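Local coordinates for DUF4621 domain-containing protein (Parabacteroides distasonis, PDB 4H3W), which is of unknown function but is probably secreted, its chain folding largely into two beta-barrel domains, at residues A[30-35]-A[209-214]; A[39-44]-A[48-53]; A[239-242]-A[246-249]. One frame throughout, in Å; residues are numbered along the deposited sequence. Where two conformers were deposited one is given.

Contact 1 (A[30-35]-A[209-214]); sequences DDVVNV and AVSVER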
loop_
_atom_site.group_PDB
_atom_site.type_symbol
_atom_site.label_atom_id
_atom_site.label_comp_id
_atom_site.label_asym_id
_atom_site.label_seq_id
_atom_site.Cartn_x
_atom_site.Cartn_y
_atom_site.Cartn_z
ATOM N N ASP A 30 -7.893 8.629 1.100
ATOM C CA ASP A 30 -8.299 8.142 -0.223
ATOM C C ASP A 30 -7.918 9.092 -1.416
ATOM O O ASP A 30 -7.990 8.696 -2.555
ATOM C CB ASP A 30 -9.789 7.690 -0.156
ATOM C CG ASP A 30 -10.775 8.825 -0.078
ATOM O OD1 ASP A 30 -10.390 9.994 0.102
ATOM O OD2 ASP A 30 -11.975 8.531 -0.211
ATOM N N ASP A 31 -7.335 10.263 -1.155
ATOM C CA ASP A 31 -6.617 11.017 -2.178
ATOM C C ASP A 31 -5.179 10.485 -2.363
ATOM O O ASP A 31 -4.647 10.450 -3.476
ATOM C CB ASP A 31 -6.479 12.498 -1.819
ATOM C CG ASP A 31 -7.808 13.213 -1.638
ATOM O OD1 ASP A 31 -8.763 12.879 -2.356
ATOM O OD2 ASP A 31 -7.867 14.128 -0.773
ATOM N N VAL A 32 -4.517 10.148 -1.253
ATOM C CA VAL A 32 -3.114 9.729 -1.286
ATOM C C VAL A 32 -2.956 8.278 -1.770
ATOM O O VAL A 32 -1.966 7.929 -2.408
ATOM C CB VAL A 32 -2.469 9.913 0.109
ATOM C CG1 VAL A 32 -1.067 9.285 0.184
ATOM C CG2 VAL A 32 -2.416 11.394 0.454
ATOM N N VAL A 33 -3.926 7.458 -1.396
ATOM C CA VAL A 33 -3.993 6.082 -1.710
ATOM C C VAL A 33 -5.291 5.868 -2.452
ATOM O O VAL A 33 -6.332 6.203 -1.932
ATOM C CB VAL A 33 -4.020 5.236 -0.431
ATOM C CG1 VAL A 33 -3.986 3.743 -0.762
ATOM C CG2 VAL A 33 -2.834 5.595 0.484
ATOM N N ASN A 34 -5.228 5.327 -3.666
ATOM C CA ASN A 34 -6.398 5.298 -4.584
ATOM C C ASN A 34 -7.307 4.141 -4.332
ATOM O O ASN A 34 -7.485 3.289 -5.196
ATOM C CB ASN A 34 -5.927 5.228 -6.024
ATOM C CG ASN A 34 -5.163 6.451 -6.444
ATOM O OD1 ASN A 34 -5.447 7.559 -5.994
ATOM N ND2 ASN A 34 -4.217 6.264 -7.366
ATOM N N VAL A 35 -7.833 4.073 -3.119
ATOM C CA VAL A 35 -8.639 2.950 -2.684
ATOM C C VAL A 35 -9.896 2.821 -3.526
ATOM O O VAL A 35 -10.446 1.727 -3.656
ATOM C CB VAL A 35 -9.028 3.066 -1.187
ATOM C CG1 VAL A 35 -7.808 2.850 -0.301
ATOM C CG2 VAL A 35 -9.683 4.407 -0.885
ATOM N N ALA A 209 6.108 4.104 -1.538
ATOM C CA ALA A 209 5.253 4.521 -2.636
ATOM C C ALA A 209 5.388 6.017 -2.864
ATOM O O ALA A 209 5.927 6.734 -2.025
ATOM C CB ALA A 209 3.790 4.137 -2.355
ATOM N N VAL A 210 4.947 6.477 -4.015
ATOM C CA VAL A 210 4.904 7.889 -4.297
ATOM C C VAL A 210 3.476 8.303 -4.652
ATOM O O VAL A 210 2.806 7.671 -5.486
ATOM C CB VAL A 210 5.829 8.287 -5.458
ATOM C CG1 VAL A 210 5.762 9.801 -5.682
ATOM C CG2 VAL A 210 7.265 7.852 -5.203
ATOM N N SER A 211 3.036 9.375 -4.020
ATOM C CA SER A 211 1.753 9.972 -4.304
ATOM C C SER A 211 1.961 11.466 -4.603
ATOM O O SER A 211 2.751 12.129 -3.947
ATOM C CB SER A 211 0.830 9.692 -3.125
ATOM O OG SER A 211 -0.467 10.194 -3.323
ATOM N N VAL A 212 1.276 11.980 -5.622
ATOM C CA VAL A 212 1.413 13.374 -6.046
ATOM C C VAL A 212 0.171 14.162 -5.668
ATOM O O VAL A 212 -0.940 13.755 -6.000
ATOM C CB VAL A 212 1.602 13.500 -7.556
ATOM C CG1 VAL A 212 1.781 14.965 -7.925
ATOM C CG2 VAL A 212 2.793 12.680 -8.024
ATOM N N GLU A 213 0.343 15.272 -4.961
ATOM C CA GLU A 213 -0.778 16.144 -4.605
ATOM C C GLU A 213 -0.615 17.513 -5.287
ATOM O O GLU A 213 0.470 18.100 -5.313
ATOM C CB GLU A 213 -0.936 16.287 -3.092
ATOM C CG GLU A 213 -1.772 17.504 -2.612
ATOM C CD GLU A 213 -3.244 17.588 -3.107
ATOM O OE1 GLU A 213 -3.747 16.695 -3.861
ATOM O OE2 GLU A 213 -3.923 18.574 -2.700
ATOM N N ARG A 214 -1.709 17.962 -5.891
ATOM C CA ARG A 214 -1.760 19.162 -6.715
ATOM C C ARG A 214 -2.362 20.311 -5.934
ATOM O O ARG A 214 -3.434 20.185 -5.368
ATOM C CB ARG A 214 -2.592 18.875 -7.982
ATOM C CG ARG A 214 -3.049 20.096 -8.765
ATOM C CD ARG A 214 -1.903 20.986 -9.215
ATOM N NE ARG A 214 -0.969 20.304 -10.104
ATOM C CZ ARG A 214 -0.931 20.432 -11.422
ATOM N NH1 ARG A 214 -1.805 21.199 -12.074
ATOM N NH2 ARG A 214 0.013 19.799 -12.102
HETATM O O HOH W 1 -2.808 13.335 -3.277
HETATM O O HOH W 2 -1.941 11.285 -5.185
#
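S211 reaches from strand 208-215 to the end of helix 29-32, where its hydroxyl takes hold of the backbone carbonyl of V32. The serine is modelled in two conformers, and this account holds for one of them. Its CB points at the helix and lies 3.4 Å from V32 O; V32 CG1 lies 3.8 Å from the same CB, on the same helix-facing side, so the first carbon already packs against both backbone and side chain of one residue. At the tip, OG stands anti to the serine's own backbone N (chi1 -178°), which sets it against V32 O. From there OG donates a hydrogen bond of 2.9 Å to V32 O, arriving in the carbonyl plane on a lone pair, at a C=O...O angle of 111°. V32 CG1 lies alongside, 3.7 Å from OG, giving the hydroxyl an apolar neighbour. OG also accepts a bond from water 2, at 2.6 Å, so that it is gripped as donor and as acceptor. The same water lies within bonding reach of V212 O (2.8 Å) and, weakly, of D31 O, and cannot serve all three at once. The D31 carboxylate turns back to T28 N instead of crossing to the strand. Beyond the contact, strand 208-215 is an edge strand of its antiparallel sheet and pairs with strand 294-302, S211 bonding through its backbone to L299. V32 packs on L301 of that second strand and on the loop residues V27 and M243, so the short helix packs against the sheet.

Contact 2 (A[39-44]-A[48-53]); sequences PSIREV and YVMIYD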
loop_
_atom_site.group_PDB
_atom_site.type_symbol
_atom_site.label_atom_id
_atom_site.label_comp_id
_atom_site.label_asym_id
_atom_site.label_seq_id
_atom_site.Cartn_x
_atom_site.Cartn_y
_atom_site.Cartn_z
ATOM N N PRO A 39 -11.385 -2.462 -6.195
ATOM C CA PRO A 39 -12.658 -3.064 -5.718
ATOM C C PRO A 39 -12.575 -4.024 -4.542
ATOM O O PRO A 39 -13.594 -4.255 -3.877
ATOM C CB PRO A 39 -13.148 -3.861 -6.941
ATOM C CG PRO A 39 -12.541 -3.165 -8.105
ATOM C CD PRO A 39 -11.199 -2.660 -7.644
ATOM N N SER A 40 -11.400 -4.613 -4.314
ATOM C CA SER A 40 -11.197 -5.525 -3.172
ATOM C C SER A 40 -11.158 -4.813 -1.787
ATOM O O SER A 40 -11.319 -5.438 -0.761
ATOM C CB SER A 40 -9.917 -6.323 -3.390
ATOM O OG SER A 40 -8.741 -5.521 -3.320
ATOM N N ILE A 41 -10.962 -3.507 -1.784
ATOM C CA ILE A 41 -10.953 -2.731 -0.560
ATOM C C ILE A 41 -12.293 -2.805 0.174
ATOM O O ILE A 41 -13.331 -2.581 -0.451
ATOM C CB ILE A 41 -10.683 -1.253 -0.846
ATOM C CG1 ILE A 41 -9.248 -1.036 -1.363
ATOM C CG2 ILE A 41 -10.942 -0.406 0.403
ATOM C CD1 ILE A 41 -8.222 -0.865 -0.300
ATOM N N ARG A 42 -12.241 -3.159 1.467
ATOM C CA ARG A 42 -13.331 -3.064 2.426
ATOM C C ARG A 42 -12.895 -2.183 3.579
ATOM O O ARG A 42 -11.692 -2.043 3.837
ATOM C CB ARG A 42 -13.718 -4.429 3.001
ATOM C CG ARG A 42 -14.004 -5.519 1.981
ATOM C CD ARG A 42 -15.453 -5.792 1.547
ATOM N NE ARG A 42 -15.384 -6.977 0.670
ATOM C CZ ARG A 42 -15.084 -8.232 1.054
ATOM N NH1 ARG A 42 -14.874 -8.561 2.329
ATOM N NH2 ARG A 42 -15.024 -9.194 0.137
ATOM N N GLU A 43 -13.855 -1.562 4.258
ATOM C CA GLU A 43 -13.560 -0.848 5.503
ATOM C C GLU A 43 -13.927 -1.766 6.637
ATOM O O GLU A 43 -15.062 -2.125 6.731
ATOM C CB GLU A 43 -14.364 0.444 5.634
ATOM C CG GLU A 43 -13.969 1.566 4.678
ATOM C CD GLU A 43 -14.933 2.754 4.757
ATOM O OE1 GLU A 43 -15.428 3.047 5.873
ATOM O OE2 GLU A 43 -15.198 3.395 3.710
ATOM N N VAL A 44 -12.971 -2.165 7.480
ATOM C CA VAL A 44 -13.225 -3.096 8.593
ATOM C C VAL A 44 -12.739 -2.468 9.885
ATOM O O VAL A 44 -11.528 -2.280 10.060
ATOM C CB VAL A 44 -12.513 -4.444 8.389
ATOM C CG1 VAL A 44 -12.815 -5.399 9.541
ATOM C CG2 VAL A 44 -12.918 -5.079 7.067
ATOM N N TYR A 48 -8.818 0.403 6.237
ATOM C CA TYR A 48 -8.856 -0.150 4.888
ATOM C C TYR A 48 -8.142 -1.512 4.820
ATOM O O TYR A 48 -6.984 -1.672 5.227
ATOM C CB TYR A 48 -8.239 0.807 3.882
ATOM C CG TYR A 48 -9.043 2.053 3.595
ATOM C CD1 TYR A 48 -10.349 1.978 3.108
ATOM C CD2 TYR A 48 -8.485 3.319 3.774
ATOM C CE1 TYR A 48 -11.081 3.141 2.832
ATOM C CE2 TYR A 48 -9.197 4.475 3.488
ATOM C CZ TYR A 48 -10.483 4.389 3.009
ATOM O OH TYR A 48 -11.171 5.544 2.745
ATOM N N VAL A 49 -8.850 -2.485 4.282
ATOM C CA VAL A 49 -8.330 -3.812 4.115
ATOM C C VAL A 49 -8.730 -4.409 2.769
ATOM O O VAL A 49 -9.912 -4.371 2.423
ATOM C CB VAL A 49 -8.894 -4.693 5.240
ATOM C CG1 VAL A 49 -8.429 -6.130 5.087
ATOM C CG2 VAL A 49 -8.475 -4.130 6.594
HETATM N N MSE A 50 -7.787 -4.970 2.004
HETATM C CA MSE A 50 -8.177 -5.676 0.760
HETATM C C MSE A 50 -8.471 -7.130 1.062
HETATM O O MSE A 50 -7.686 -7.798 1.752
HETATM C CB MSE A 50 -7.073 -5.585 -0.267
HETATM C CG MSE A 50 -6.918 -4.164 -0.739
HETATM SE SE MSE A 50 -5.338 -3.982 -1.907
HETATM C CE MSE A 50 -3.887 -4.246 -0.632
ATOM N N ILE A 51 -9.607 -7.649 0.571
ATOM C CA ILE A 51 -9.993 -9.019 0.829
ATOM C C ILE A 51 -10.309 -9.720 -0.493
ATOM O O ILE A 51 -11.029 -9.176 -1.317
ATOM C CB ILE A 51 -11.218 -9.100 1.769
ATOM C CG1 ILE A 51 -10.844 -8.529 3.147
ATOM C CG2 ILE A 51 -11.728 -10.530 1.890
ATOM C CD1 ILE A 51 -11.898 -8.691 4.229
ATOM N N TYR A 52 -9.729 -10.898 -0.689
ATOM C CA TYR A 52 -10.070 -11.798 -1.790
ATOM C C TYR A 52 -10.502 -13.102 -1.187
ATOM O O TYR A 52 -9.695 -13.747 -0.521
ATOM C CB TYR A 52 -8.875 -12.003 -2.727
ATOM C CG TYR A 52 -8.367 -10.717 -3.333
ATOM C CD1 TYR A 52 -7.386 -9.964 -2.692
ATOM C CD2 TYR A 52 -8.873 -10.260 -4.532
ATOM C CE1 TYR A 52 -6.945 -8.777 -3.228
ATOM C CE2 TYR A 52 -8.444 -9.077 -5.072
ATOM C CZ TYR A 52 -7.463 -8.349 -4.419
ATOM O OH TYR A 52 -7.022 -7.172 -4.974
ATOM N N ASP A 53 -11.767 -13.491 -1.367
ATOM C CA ASP A 53 -12.272 -14.756 -0.812
ATOM C C ASP A 53 -12.964 -15.631 -1.875
ATOM O O ASP A 53 -13.282 -15.180 -2.957
ATOM C CB ASP A 53 -13.215 -14.536 0.404
ATOM C CG ASP A 53 -14.358 -13.557 0.125
ATOM O OD1 ASP A 53 -14.835 -13.464 -1.021
ATOM O OD2 ASP A 53 -14.800 -12.888 1.081
#
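The R42 side chain, on the hairpin face it shares with V49, crosses that of I51 at about a right angle. The arginine chain bends at chi2 (-96°), which swings its guanidinium over to strand 47-55. One face of the group lies over I51 CB, and NH1 comes within 3.5 Å of I51 CD1, while D53 OD2 sits in plane at the edge. That carboxylate, its plane turned 36° from the guanidinium, forms a long salt bridge with R42 NH2 at 3.8 Å.

On the other face, E43 and Y48 lie side by side and point the same way. The methylene CG of the glutamate approaches Y48 CE1 to 3.8 Å, with the carboxylate plane nearly perpendicular (85°) to the ring. I41 divides its branches: CG2 slants against Y48 CD1 at 3.7 Å, and CD1 meets CG of the selenomethionine M50 at 3.6 Å. At the hairpin's far end S40 CB lies over one face of the Y52 ring, and S40 OG and Y52 OH are 2.9 Å apart, at most a weak hydrogen bond, since the serine proton has another acceptor within reach; D81 receives a bond from Y52 OH and another from S40 N.

Underneath, R42 and V49 form an antiparallel hydrogen-bonded pair, flanked by the non-hydrogen-bonded pairs I41-M50 and E43-Y48, and I51 N bonds to S40 O at 3.1 Å. The hairpin forms one margin of a five-stranded sheet: strand 41-44 is outermost, strand 47-55 pairs next with strand 194-200, where V49 and I51 both touch E198, and Y48 meets S29 and D30 of helix 29-32.

Contact 3 (A[239-242]-A[246-249]); sequences VTNE and DMSI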
loop_
_atom_site.group_PDB
_atom_site.type_symbol
_atom_site.label_atom_id
_atom_site.label_comp_id
_atom_site.label_asym_id
_atom_site.label_seq_id
_atom_site.Cartn_x
_atom_site.Cartn_y
_atom_site.Cartn_z
ATOM N N VAL A 239 3.304 21.253 7.977
ATOM C CA VAL A 239 2.583 20.119 7.489
ATOM C C VAL A 239 2.064 19.356 8.683
ATOM O O VAL A 239 2.802 19.139 9.627
ATOM C CB VAL A 239 3.523 19.225 6.687
ATOM C CG1 VAL A 239 2.777 17.984 6.218
ATOM C CG2 VAL A 239 4.106 20.002 5.518
ATOM N N THR A 240 0.829 18.898 8.629
ATOM C CA THR A 240 0.334 17.986 9.639
ATOM C C THR A 240 -0.018 16.703 8.932
ATOM O O THR A 240 -0.464 16.737 7.803
ATOM C CB THR A 240 -0.876 18.577 10.354
ATOM O OG1 THR A 240 -1.954 18.719 9.428
ATOM C CG2 THR A 240 -0.512 19.935 10.908
ATOM N N ASN A 241 0.271 15.563 9.551
ATOM C CA ASN A 241 0.037 14.265 8.918
ATOM C C ASN A 241 -0.582 13.298 9.905
ATOM O O ASN A 241 0.008 13.013 10.943
ATOM C CB ASN A 241 1.338 13.711 8.385
ATOM C CG ASN A 241 1.168 12.387 7.691
ATOM O OD1 ASN A 241 0.057 12.025 7.267
ATOM N ND2 ASN A 241 2.267 11.655 7.536
ATOM N N GLU A 242 -1.765 12.788 9.576
ATOM C CA GLU A 242 -2.446 11.788 10.398
ATOM C C GLU A 242 -2.319 10.356 9.819
ATOM O O GLU A 242 -2.722 9.386 10.435
ATOM C CB GLU A 242 -3.921 12.121 10.513
ATOM C CG GLU A 242 -4.275 13.366 11.321
ATOM C CD GLU A 242 -5.774 13.746 11.190
ATOM O OE1 GLU A 242 -6.531 13.116 10.438
ATOM O OE2 GLU A 242 -6.210 14.687 11.830
ATOM N N ASP A 246 5.709 8.048 6.841
ATOM C CA ASP A 246 6.615 9.185 6.829
ATOM C C ASP A 246 6.669 9.746 5.396
ATOM O O ASP A 246 6.391 9.029 4.450
ATOM C CB ASP A 246 8.004 8.784 7.278
ATOM C CG ASP A 246 8.083 8.481 8.752
ATOM O OD1 ASP A 246 7.302 9.026 9.577
ATOM O OD2 ASP A 246 8.945 7.661 9.081
HETATM N N MSE A 247 6.970 11.028 5.227
HETATM C CA MSE A 247 6.968 11.631 3.889
HETATM C C MSE A 247 8.254 12.376 3.673
HETATM O O MSE A 247 8.759 13.056 4.571
HETATM C CB MSE A 247 5.803 12.602 3.726
HETATM C CG MSE A 247 4.486 11.919 4.073
HETATM SE SE MSE A 247 3.032 13.230 3.828
HETATM C CE MSE A 247 1.491 11.962 3.861
ATOM N N SER A 248 8.815 12.215 2.485
ATOM C CA SER A 248 9.859 13.064 1.971
ATOM C C SER A 248 9.206 13.835 0.836
ATOM O O SER A 248 8.784 13.239 -0.187
ATOM C CB SER A 248 11.057 12.254 1.482
ATOM O OG SER A 248 12.040 13.126 0.975
ATOM N N ILE A 249 9.093 15.150 1.014
ATOM C CA ILE A 249 8.322 15.953 0.097
ATOM C C ILE A 249 9.254 16.636 -0.889
ATOM O O ILE A 249 10.122 17.434 -0.523
ATOM C CB ILE A 249 7.461 16.990 0.827
ATOM C CG1 ILE A 249 6.488 16.292 1.767
ATOM C CG2 ILE A 249 6.729 17.880 -0.175
ATOM C CD1 ILE A 249 5.876 17.214 2.788
#
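N241 and M247 face each other across two backbone stretches that share no hydrogen bond, the closest CA atoms, those of N241 and D246, being 8.6 Å apart, so side chains alone close the distance. The two side chains approach from opposite directions. In N241 CG lies anti to the backbone N (chi1 -179°), which places the amide against the M247 methyl. M247, a selenomethionine, is stretched out beyond CG and delivers its methyl CE to that amide: CE lies 3.7 Å from N241 OD1 and 3.8 Å from N241 ND2, with the amide carbon at a similar distance. This is van der Waals contact, and the polar atoms are served by the intervening loop and its surroundings. OD1 accepts from M243 N, the bond that defines an Asx turn, and from T316 OG1, while ND2 bonds weakly to F245 O. Held by these bonds, the buried amide presents a fixed surface to the methyl. An alanine in place of N241 is likely to leave M243 N and T316 OG1 without this acceptor and to open a gap beside the M247 methyl. Further along, V239 CG2 and I249 CD1 make a looser apolar contact at 4.3 Å, with F318 touching both residues. Strand 233-240 belongs to one antiparallel sheet, beside strands 317-319 and 274-281, and strand 246-254 to another, beside strand 294-302. Two successive strands that enter different sheets and meet through inward side chains form a beta arch, here probably in one of the two beta-barrel domains, where it carries the chain from one sheet to the other.

From the N terminus, the chain passes strand 25-26 and helix 29-32, then reaches contact 2, a hairpin whose two segments are separated by three residues. Contact 1 closes much later, when strand 208-215 returns to the helix after 173 intervening residues, so contact 2 is nested inside its loop. The two touch directly, V35 CG1 lying 3.7 Å from I41 CD1, which links the hairpin's sheet, through the 30-35 segment, to the sheet of strand 208-215. Contact 3 follows in series as another short closure, its centre about 12 Å from that of contact 1. Strands 208-215 and 246-254 share a sheet, whereas contacts 2 and 3 stay about 11 Å apart at their nearest atoms.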